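PDB 4NNZ: probable zinc protease from Pseudomonas aeruginosa, which probably acts as a zinc-dependent metallopeptidase of the M16 (insulinase) family, serving as one subunit of a heterodimeric protease. Local coordinates for residues Leu143-Glu146 with Arg147-Ala151; Trp165-Asp168 with Leu169-Met172; Tyr35-Gly38 with Ser39-Thr43. One frame throughout, in Å; residues are numbered along the deposited sequence.

Contact 1 of 3, residues Leu143-Glu146 with Arg147-Ala151; sequences LAFE and RFKAA
Lys149 N donates to Phe145 O at 2.9 Å, the shortest of three firm i to i+4 backbone bonds here. Phe148 N reaches Ala144 O at 3.0 Å, and Ala150 N reaches Glu146 O at 3.2 Å; Arg147 N to Leu143 O is a weak bond at 3.4 Å. The polar side chains look elsewhere: Glu146 forms a salt bridge with Arg132, Lys149 NZ bonds to Tyr158 O, and Arg147 NH1 bonds to Pro231 O of the second subunit. Arg147 nevertheless runs alongside Leu143, with Leu143 CD2 over one guanidinium face, 3.8 Å from Arg147 NH2. With CG beside its backbone N (chi1 -49°), Arg147 CG comes to 3.3 Å from Leu143 O, and a bend at chi2 (-66°) turns the rest of the chain. On another side of the helix the two phenylalanines meet with their ring planes at 47°. Phe148 CD2 sits over a face of the Phe145 ring, 3.8 Å from Phe145 CE1, while Lys149 CD approaches that ring obliquely near CE2. Beyond them, Ala144 and Phe148 pack on strand 415-422. This is regular alpha-helical i to i+3 and i to i+4 packing, in helix 140-152 of the M16 peptidase fold.

Contact 2 of 3, residues Trp165-Asp168 with Leu169-Met172; sequences WMAD and LQRM
Arg171 curls back over the short helix 166-171 and meets two acceptors with its guanidinium. Its NE donates to Ala167 O at 2.9 Å, arriving from above the carbonyl plane, while NH2 donates to Asp168 OD1 at 3.0 Å in a salt bridge, with OD1 near the guanidinium plane at its edge. The NH2 bond is weak in angle (129°), and carboxylate and guanidinium planes differ by 29°. A bend at chi3 (-54°) turns the arginine head back toward these oxygens. Arg171 N also bonds to Asp168 O at 3.0 Å. On the neighbouring side, Gln170 N donates to Met166 O at 2.8 Å, and the amide of Gln170 crosses the Met166 side chain, its NE2 3.7 Å from Met166 CG. Leu169 N closes the first turn on Trp165 O, and Leu169 CG rests 3.4 Å from that same oxygen. Further out, Thr47 OG1 bonds both Asp168 OD2 and Trp165 N, holding the carboxylate that faces Arg171. Guanidinium NH1 reaches Lys224 O of the second subunit. Met166 and Leu169 lie against Arg132 of helix 118-137. The whole is a short helix with Trp165 at the N-cap, its arginine bonded back to the i-4 carbonyl and paired with the i-3 carboxylate.

Contact 3 of 3, residues Tyr35-Gly38 with Ser39-Thr43; sequences YRIG and SSYET
Tyr41 N bonds weakly to Gly38 O at 3.3 Å, closing a type I beta turn over Ser39 and Ser40 in the loop from strand 28-35 to helix 49-56; an inverse gamma turn centred on Arg36 leads into it. Ser39 turns its hydroxyl away to Thr162, and Ser39 O accepts Glu42 N at 3.2 Å. Ser40 follows with helical backbone angles, its OG bonded to Asp87 and to Asp86 O. Tyr41 carries most of the side-chain contact. Its side chain folds back over the loop residues 36 to 38: CG stands anti to its own carbonyl carbon (chi1 -65°), which lays the ring across them. Ile37 CA sits over one face of the Tyr41 ring, a CH-pi contact 4.2 Å from the ring centroid, and Gly38 N approaches Tyr41 CD1 at 3.3 Å. The ring also meets Trp184 edge-to-face and Arg306 by a cation-pi interaction. Glu42 extends its carboxylate to the backbone N of Gly48 and of Ser50, thus linking this loop to the start of helix 49-56. Thr43 then bonds to Thr43 of the second subunit. Back at the tyrosine, the Ile37 side chain passes slantwise over Tyr41, its CD1 3.4 Å from Tyr41 CG.

Along the chain, contact 3 comes first, then contact 1, then contact 2, each a local contact closed before the next opens. Contact 3 lies in the loop after strand 28-35, a strand of the six-stranded mixed sheet; contacts 1 and 2 sit on the consecutive helices 140-152 and 166-171. Their centres are about 18 Å apart, yet they touch, with Glu146 OE1 3.5 Å from Trp165 CZ3, and Arg132 of helix 118-137 meets both. Contact 3 lies about 16 Å from contact 2 and 19 Å from contact 1, centre to centre, without touching either. All three reach the second subunit, so these separate elements contribute to the interface between the two copies of this protein in the assembly.

Contact 1 of 3, residues Leu143-Glu146 with Arg147-Ala151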
loop_
_atom_site.group_PDB
_atom_site.type_symbol
_atom_site.label_atom_id
_atom_site.label_comp_id
_atom_site.label_asym_id
_atom_site.label_seq_id
_atom_site.Cartn_x
_atom_site.Cartn_y
_atom_site.Cartn_z
ATOM N N LEU A 143 -6.834 5.585 15.697
ATOM C CA LEU A 143 -7.210 4.392 14.999
ATOM C C LEU A 143 -7.957 4.679 13.746
ATOM O O LEU A 143 -7.692 4.122 12.721
ATOM C CB LEU A 143 -8.111 3.562 15.892
ATOM C CG LEU A 143 -8.408 2.114 15.569
ATOM C CD1 LEU A 143 -8.993 1.427 16.761
ATOM C CD2 LEU A 143 -9.371 1.965 14.438
ATOM N N ALA A 144 -8.923 5.553 13.865
ATOM C CA ALA A 144 -9.734 5.958 12.765
ATOM C C ALA A 144 -8.911 6.615 11.707
ATOM O O ALA A 144 -9.100 6.376 10.562
ATOM C CB ALA A 144 -10.799 6.910 13.251
ATOM N N PHE A 145 -7.995 7.456 12.110
ATOM C CA PHE A 145 -7.163 8.152 11.182
ATOM C C PHE A 145 -6.252 7.257 10.380
ATOM O O PHE A 145 -5.959 7.531 9.266
ATOM C CB PHE A 145 -6.389 9.247 11.869
ATOM C CG PHE A 145 -5.923 10.316 10.944
ATOM C CD1 PHE A 145 -6.761 11.312 10.558
ATOM C CD2 PHE A 145 -4.640 10.316 10.469
ATOM C CE1 PHE A 145 -6.349 12.283 9.702
ATOM C CE2 PHE A 145 -4.219 11.290 9.617
ATOM C CZ PHE A 145 -5.072 12.277 9.244
ATOM N N GLU A 146 -5.784 6.197 10.988
ATOM C CA GLU A 146 -4.910 5.259 10.339
ATOM C C GLU A 146 -5.621 4.601 9.200
ATOM O O GLU A 146 -5.088 4.478 8.147
ATOM C CB GLU A 146 -4.473 4.222 11.334
ATOM C CG GLU A 146 -3.247 3.470 10.964
ATOM C CD GLU A 146 -2.950 2.399 11.949
ATOM O OE1 GLU A 146 -3.864 1.672 12.283
ATOM O OE2 GLU A 146 -1.824 2.287 12.395
ATOM N N ARG A 147 -6.842 4.195 9.437
ATOM C CA ARG A 147 -7.698 3.688 8.412
ATOM C C ARG A 147 -8.017 4.685 7.334
ATOM O O ARG A 147 -8.091 4.341 6.200
ATOM C CB ARG A 147 -9.017 3.245 9.005
ATOM C CG ARG A 147 -8.971 2.349 10.209
ATOM C CD ARG A 147 -8.385 1.026 9.871
ATOM N NE ARG A 147 -8.061 0.253 11.034
ATOM C CZ ARG A 147 -8.888 -0.590 11.600
ATOM N NH1 ARG A 147 -10.089 -0.753 11.133
ATOM N NH2 ARG A 147 -8.505 -1.263 12.631
ATOM N N PHE A 148 -8.269 5.918 7.706
ATOM C CA PHE A 148 -8.671 6.937 6.773
ATOM C C PHE A 148 -7.562 7.186 5.816
ATOM O O PHE A 148 -7.767 7.286 4.648
ATOM C CB PHE A 148 -9.066 8.204 7.533
ATOM C CG PHE A 148 -9.055 9.442 6.721
ATOM C CD1 PHE A 148 -10.070 9.715 5.854
ATOM C CD2 PHE A 148 -8.042 10.341 6.846
ATOM C CE1 PHE A 148 -10.064 10.852 5.115
ATOM C CE2 PHE A 148 -8.022 11.482 6.107
ATOM C CZ PHE A 148 -9.040 11.740 5.250
ATOM N N LYS A 149 -6.377 7.267 6.362
ATOM C CA LYS A 149 -5.179 7.457 5.605
ATOM C C LYS A 149 -4.866 6.331 4.648
ATOM O O LYS A 149 -4.477 6.592 3.557
ATOM C CB LYS A 149 -4.001 7.718 6.529
ATOM C CG LYS A 149 -2.861 8.433 5.855
ATOM C CD LYS A 149 -1.987 9.194 6.811
ATOM C CE LYS A 149 -0.586 9.381 6.283
ATOM N NZ LYS A 149 0.340 8.392 6.850
ATOM N N ALA A 150 -5.068 5.092 5.040
ATOM C CA ALA A 150 -4.909 4.005 4.124
ATOM C C ALA A 150 -5.868 4.033 2.923
ATOM O O ALA A 150 -5.469 3.804 1.826
ATOM C CB ALA A 150 -5.020 2.707 4.871
ATOM N N ALA A 151 -7.132 4.299 3.154
ATOM C CA ALA A 151 -8.090 4.489 2.098
ATOM C C ALA A 151 -7.830 5.707 1.226
ATOM O O ALA A 151 -8.067 5.673 0.063
ATOM C CB ALA A 151 -9.484 4.515 2.644
#

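Contact 2 of 3, residues Trp165-Asp168 with Leu169-Met172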
loop_
_atom_site.group_PDB
_atom_site.type_symbol
_atom_site.label_atom_id
_atom_site.label_comp_id
_atom_site.label_asym_id
_atom_site.label_seq_id
_atom_site.Cartn_x
_atom_site.Cartn_y
_atom_site.Cartn_z
ATOM N N TRP A 165 2.357 -1.619 10.924
ATOM C CA TRP A 165 1.251 -2.507 11.213
ATOM C C TRP A 165 1.683 -3.580 12.198
ATOM O O TRP A 165 2.793 -4.008 12.183
ATOM C CB TRP A 165 0.716 -3.133 9.939
ATOM C CG TRP A 165 0.224 -2.203 8.889
ATOM C CD1 TRP A 165 0.784 -1.971 7.696
ATOM C CD2 TRP A 165 -0.947 -1.416 8.924
ATOM N NE1 TRP A 165 0.060 -1.102 6.982
ATOM C CE2 TRP A 165 -1.023 -0.740 7.716
ATOM C CE3 TRP A 165 -1.932 -1.201 9.868
ATOM C CZ2 TRP A 165 -2.028 0.127 7.431
ATOM C CZ3 TRP A 165 -2.930 -0.369 9.573
ATOM C CH2 TRP A 165 -2.977 0.298 8.372
ATOM N N MET A 166 0.788 -4.022 13.041
ATOM C CA MET A 166 1.157 -4.905 14.106
ATOM C C MET A 166 1.718 -6.205 13.612
ATOM O O MET A 166 2.617 -6.759 14.190
ATOM C CB MET A 166 0.001 -5.141 15.051
ATOM C CG MET A 166 0.402 -5.941 16.270
ATOM S SD MET A 166 1.507 -5.123 17.395
ATOM C CE MET A 166 0.293 -4.212 18.301
ATOM N N ALA A 167 1.166 -6.682 12.528
ATOM C CA ALA A 167 1.626 -7.882 11.937
ATOM C C ALA A 167 3.052 -7.730 11.517
ATOM O O ALA A 167 3.807 -8.647 11.624
ATOM C CB ALA A 167 0.760 -8.222 10.761
ATOM N N ASP A 168 3.415 -6.589 10.986
ATOM C CA ASP A 168 4.786 -6.342 10.621
ATOM C C ASP A 168 5.733 -6.242 11.799
ATOM O O ASP A 168 6.779 -6.795 11.780
ATOM C CB ASP A 168 4.907 -5.135 9.686
ATOM C CG ASP A 168 4.033 -5.247 8.473
ATOM O OD1 ASP A 168 3.495 -6.300 8.230
ATOM O OD2 ASP A 168 3.850 -4.277 7.762
ATOM N N LEU A 169 5.344 -5.538 12.833
ATOM C CA LEU A 169 6.153 -5.406 14.008
ATOM C C LEU A 169 6.339 -6.754 14.613
ATOM O O LEU A 169 7.374 -7.080 15.104
ATOM C CB LEU A 169 5.488 -4.486 14.998
ATOM C CG LEU A 169 5.119 -3.110 14.492
ATOM C CD1 LEU A 169 4.222 -2.398 15.454
ATOM C CD2 LEU A 169 6.326 -2.270 14.193
ATOM N N GLN A 170 5.301 -7.546 14.542
ATOM C CA GLN A 170 5.309 -8.888 15.060
ATOM C C GLN A 170 6.305 -9.768 14.389
ATOM O O GLN A 170 6.761 -10.678 14.984
ATOM C CB GLN A 170 3.941 -9.505 14.974
ATOM C CG GLN A 170 3.149 -9.308 16.228
ATOM C CD GLN A 170 1.680 -9.547 16.037
ATOM O OE1 GLN A 170 1.200 -9.728 14.936
ATOM N NE2 GLN A 170 0.956 -9.550 17.123
ATOM N N ARG A 171 6.608 -9.500 13.139
ATOM C CA ARG A 171 7.576 -10.264 12.400
ATOM C C ARG A 171 8.914 -9.632 12.185
ATOM O O ARG A 171 9.732 -10.222 11.566
ATOM C CB ARG A 171 6.996 -10.668 11.067
ATOM C CG ARG A 171 5.925 -11.711 11.200
ATOM C CD ARG A 171 5.091 -11.831 9.968
ATOM N NE ARG A 171 4.532 -10.581 9.542
ATOM C CZ ARG A 171 3.883 -10.421 8.414
ATOM N NH1 ARG A 171 3.695 -11.438 7.629
ATOM N NH2 ARG A 171 3.393 -9.255 8.090
ATOM N N MET A 172 9.138 -8.440 12.685
ATOM C CA MET A 172 10.360 -7.712 12.415
ATOM C C MET A 172 11.562 -8.350 13.053
ATOM O O MET A 172 11.441 -9.009 14.040
ATOM C CB MET A 172 10.203 -6.278 12.874
ATOM C CG MET A 172 11.374 -5.367 12.630
ATOM S SD MET A 172 10.909 -3.661 12.870
ATOM C CE MET A 172 11.414 -3.398 14.528
#

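Contact 3 of 3, residues Tyr35-Gly38 with Ser39-Thr43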
loop_
_atom_site.group_PDB
_atom_site.type_symbol
_atom_site.label_atom_id
_atom_site.label_comp_id
_atom_site.label_asym_id
_atom_site.label_seq_id
_atom_site.Cartn_x
_atom_site.Cartn_y
_atom_site.Cartn_z
ATOM N N TYR A 35 17.679 12.680 7.933
ATOM C CA TYR A 35 17.907 11.600 7.016
ATOM C C TYR A 35 16.688 11.450 6.161
ATOM O O TYR A 35 15.611 11.526 6.644
ATOM C CB TYR A 35 18.098 10.312 7.760
ATOM C CG TYR A 35 19.397 10.136 8.477
ATOM C CD1 TYR A 35 20.528 9.720 7.823
ATOM C CD2 TYR A 35 19.476 10.336 9.826
ATOM C CE1 TYR A 35 21.704 9.541 8.494
ATOM C CE2 TYR A 35 20.644 10.155 10.501
ATOM C CZ TYR A 35 21.753 9.756 9.829
ATOM O OH TYR A 35 22.891 9.591 10.538
ATOM N N ARG A 36 16.854 11.236 4.875
ATOM C CA ARG A 36 15.721 11.069 4.011
ATOM C C ARG A 36 15.234 9.643 3.949
ATOM O O ARG A 36 15.329 8.989 2.953
ATOM C CB ARG A 36 16.065 11.566 2.637
ATOM C CG ARG A 36 16.422 13.009 2.589
ATOM C CD ARG A 36 16.954 13.360 1.235
ATOM N NE ARG A 36 18.258 13.963 1.334
ATOM C CZ ARG A 36 19.321 13.530 0.695
ATOM N NH1 ARG A 36 19.245 12.486 -0.092
ATOM N NH2 ARG A 36 20.456 14.142 0.844
ATOM N N ILE A 37 14.716 9.164 5.043
ATOM C CA ILE A 37 14.113 7.889 5.041
ATOM C C ILE A 37 12.874 8.009 5.901
ATOM O O ILE A 37 12.823 8.808 6.779
ATOM C CB ILE A 37 15.116 6.820 5.474
ATOM C CG1 ILE A 37 14.493 5.447 5.398
ATOM C CG2 ILE A 37 15.680 7.133 6.821
ATOM C CD1 ILE A 37 13.933 5.130 4.057
ATOM N N GLY A 38 11.854 7.253 5.591
ATOM C CA GLY A 38 10.581 7.479 6.186
ATOM C C GLY A 38 9.760 6.264 5.973
ATOM O O GLY A 38 10.218 5.356 5.355
ATOM N N SER A 39 8.544 6.277 6.468
ATOM C CA SER A 39 7.598 5.237 6.221
ATOM C C SER A 39 7.111 5.098 4.799
ATOM O O SER A 39 6.670 4.070 4.439
ATOM C CB SER A 39 6.453 5.272 7.215
ATOM O OG SER A 39 5.846 6.512 7.260
ATOM N N SER A 40 7.175 6.139 4.005
ATOM C CA SER A 40 6.759 6.049 2.627
ATOM C C SER A 40 7.742 5.268 1.771
ATOM O O SER A 40 7.439 4.894 0.689
ATOM C CB SER A 40 6.407 7.403 2.036
ATOM O OG SER A 40 7.453 8.315 2.100
ATOM N N TYR A 41 8.911 5.005 2.292
ATOM C CA TYR A 41 9.873 4.191 1.619
ATOM C C TYR A 41 9.689 2.724 1.915
ATOM O O TYR A 41 10.304 1.895 1.319
ATOM C CB TYR A 41 11.260 4.606 2.059
ATOM C CG TYR A 41 11.701 5.994 1.693
ATOM C CD1 TYR A 41 11.197 7.093 2.324
ATOM C CD2 TYR A 41 12.666 6.188 0.759
ATOM C CE1 TYR A 41 11.627 8.341 2.007
ATOM C CE2 TYR A 41 13.088 7.437 0.434
ATOM C CZ TYR A 41 12.569 8.503 1.059
ATOM O OH TYR A 41 13.024 9.712 0.717
ATOM N N GLU A 42 8.876 2.428 2.897
ATOM C CA GLU A 42 8.728 1.091 3.417
ATOM C C GLU A 42 7.872 0.183 2.577
ATOM O O GLU A 42 7.129 0.614 1.776
ATOM C CB GLU A 42 8.243 1.136 4.851
ATOM C CG GLU A 42 9.313 1.578 5.826
ATOM C CD GLU A 42 8.806 2.019 7.186
ATOM O OE1 GLU A 42 7.739 1.605 7.629
ATOM O OE2 GLU A 42 9.502 2.789 7.822
ATOM N N THR A 43 8.008 -1.095 2.808
ATOM C CA THR A 43 7.506 -2.127 1.948
ATOM C C THR A 43 6.610 -2.995 2.754
ATOM O O THR A 43 6.932 -3.289 3.859
ATOM C CB THR A 43 8.637 -3.034 1.488
ATOM O OG1 THR A 43 9.615 -2.268 0.814
ATOM C CG2 THR A 43 8.119 -4.061 0.578
#